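Local coordinates for protein chloromuconate cycloisomerase (Rhodococcus opacus, PDB 4M0X) that belongs to the enolase superfamily, pairing an N-terminal capping domain with a TIM-barrel-like domain that holds a manganese ion, at residues 67-72 / 101-106. Residues are numbered along the deposited sequence; the frame is centred on the assembly and turned at random.
Sequences KTIIDQ and SVAKAA
Ala103 sets its methyl group against two neighbouring isoleucines, Ile69 and Ile70, where two helices of the N-terminal domain pack together. The contact is small and apolar, burying 126 Å² over both sides. Ala103 CB lies 4.1 Å from Ile69 CG2 and 4.0 Å from Ile70 CG1. In Ile69 the touching methyl stands anti to the backbone N, while the longer CG1 arm leads away from the facing helix. Ile70 has a similar chi1 but sits at another place on the helix, and its extended chi2 (166°) carries CD1 to the backbone of Ala103, 3.9 Å from its O. With so short a side chain at Ala103, the backbones come close, the CA atoms of Ile70 and Ala103 being 6.3 Å apart.

The charged pair lies on a flank turned from Ala103: Lys67 NZ forms a salt bridge with Asp71 OD2 (2.8 Å), using the oxygen's syn lone pair, and also hydrogen-bonds Ala10 O of strand 5-17.

Glu61 OE2 accepts a hydrogen bond from Val102 N at the start of helix 101-118. Ile70 also rests on Met8 and Ala10, and Ala106 on Ala50 of strand 45-51; both helices thus lie against the antiparallel sheet, and helix 63-74 also meets a second subunit, Ile69 packing on its Thr65.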
loop_
_atom_site.group_PDB
_atom_site.type_symbol
_atom_site.label_atom_id
_atom_site.label_comp_id
_atom_site.label_asym_id
_atom_site.label_seq_id
_atom_site.Cartn_x
_atom_site.Cartn_y
_atom_site.Cartn_z
ATOM N N LYS A 67 37.010 -25.213 5.066
ATOM C CA LYS A 67 37.739 -26.128 5.936
ATOM C C LYS A 67 37.998 -25.470 7.295
ATOM O O LYS A 67 37.663 -26.032 8.335
ATOM C CB LYS A 67 39.055 -26.576 5.314
ATOM C CG LYS A 67 39.857 -27.466 6.248
ATOM C CD LYS A 67 41.138 -27.989 5.615
ATOM C CE LYS A 67 42.106 -28.572 6.646
ATOM N NZ LYS A 67 41.589 -29.793 7.316
ATOM N N THR A 68 38.552 -24.258 7.274
ATOM C CA THR A 68 38.925 -23.580 8.499
ATOM C C THR A 68 37.760 -23.344 9.438
ATOM O O THR A 68 37.908 -23.540 10.634
ATOM C CB THR A 68 39.632 -22.272 8.187
ATOM O OG1 THR A 68 40.762 -22.586 7.390
ATOM C CG2 THR A 68 40.121 -21.591 9.466
ATOM N N ILE A 69 36.608 -22.943 8.894
ATOM C CA ILE A 69 35.414 -22.641 9.700
ATOM C C ILE A 69 34.915 -23.916 10.332
ATOM O O ILE A 69 34.551 -23.953 11.517
ATOM C CB ILE A 69 34.305 -21.990 8.845
ATOM C CG1 ILE A 69 34.624 -20.521 8.567
ATOM C CG2 ILE A 69 32.955 -22.079 9.514
ATOM C CD1 ILE A 69 34.699 -19.654 9.812
ATOM N N ILE A 70 34.938 -24.973 9.536
ATOM C CA ILE A 70 34.571 -26.282 10.034
ATOM C C ILE A 70 35.546 -26.728 11.135
ATOM O O ILE A 70 35.112 -26.955 12.276
ATOM C CB ILE A 70 34.447 -27.301 8.897
ATOM C CG1 ILE A 70 33.206 -26.966 8.054
ATOM C CG2 ILE A 70 34.328 -28.703 9.445
ATOM C CD1 ILE A 70 33.128 -27.664 6.709
ATOM N N ASP A 71 36.842 -26.824 10.801
ATOM C CA ASP A 71 37.866 -27.312 11.755
ATOM C C ASP A 71 37.851 -26.468 13.002
ATOM O O ASP A 71 37.772 -27.022 14.075
ATOM C CB ASP A 71 39.291 -27.356 11.182
ATOM C CG ASP A 71 39.513 -28.519 10.247
ATOM O OD1 ASP A 71 38.716 -29.478 10.248
ATOM O OD2 ASP A 71 40.481 -28.484 9.469
ATOM N N GLN A 72 37.872 -25.140 12.870
ATOM C CA GLN A 72 38.128 -24.313 14.033
ATOM C C GLN A 72 36.892 -23.852 14.780
ATOM O O GLN A 72 36.890 -23.901 16.030
ATOM C CB GLN A 72 39.014 -23.128 13.689
ATOM C CG GLN A 72 39.338 -22.227 14.870
ATOM C CD GLN A 72 40.283 -21.090 14.503
ATOM O OE1 GLN A 72 40.909 -21.092 13.428
ATOM N NE2 GLN A 72 40.402 -20.115 15.408
ATOM N N SER A 101 27.001 -20.879 5.192
ATOM C CA SER A 101 25.993 -21.910 4.990
ATOM C C SER A 101 26.528 -23.152 4.267
ATOM O O SER A 101 26.043 -24.263 4.454
ATOM C CB SER A 101 24.808 -21.331 4.235
ATOM O OG SER A 101 24.136 -20.357 5.020
ATOM N N VAL A 102 27.544 -22.982 3.447
ATOM C CA VAL A 102 28.050 -24.128 2.716
ATOM C C VAL A 102 28.796 -24.996 3.697
ATOM O O VAL A 102 28.668 -26.218 3.681
ATOM C CB VAL A 102 28.915 -23.674 1.528
ATOM C CG1 VAL A 102 29.440 -24.862 0.741
ATOM C CG2 VAL A 102 28.088 -22.759 0.621
ATOM N N ALA A 103 29.542 -24.340 4.583
ATOM C CA ALA A 103 30.187 -24.996 5.734
ATOM C C ALA A 103 29.171 -25.719 6.597
ATOM O O ALA A 103 29.345 -26.899 6.883
ATOM C CB ALA A 103 30.947 -23.994 6.562
ATOM N N LYS A 104 28.097 -25.030 6.986
ATOM C CA LYS A 104 27.077 -25.655 7.848
ATOM C C LYS A 104 26.410 -26.806 7.119
ATOM O O LYS A 104 26.228 -27.881 7.701
ATOM C CB LYS A 104 26.047 -24.646 8.344
ATOM C CG LYS A 104 26.622 -23.539 9.217
ATOM C CD LYS A 104 25.665 -22.348 9.318
ATOM C CE LYS A 104 26.165 -21.346 10.346
ATOM N NZ LYS A 104 25.023 -20.541 10.850
ATOM N N ALA A 105 26.093 -26.606 5.840
ATOM C CA ALA A 105 25.453 -27.646 5.012
ATOM C C ALA A 105 26.221 -28.958 4.987
ATOM O O ALA A 105 25.608 -30.015 5.065
ATOM C CB ALA A 105 25.203 -27.158 3.594
ATOM N N ALA A 106 27.547 -28.906 4.911
ATOM C CA ALA A 106 28.322 -30.138 4.777
ATOM C C ALA A 106 28.247 -30.970 6.058
ATOM O O ALA A 106 28.108 -32.196 5.992
ATOM C CB ALA A 106 29.759 -29.845 4.392
#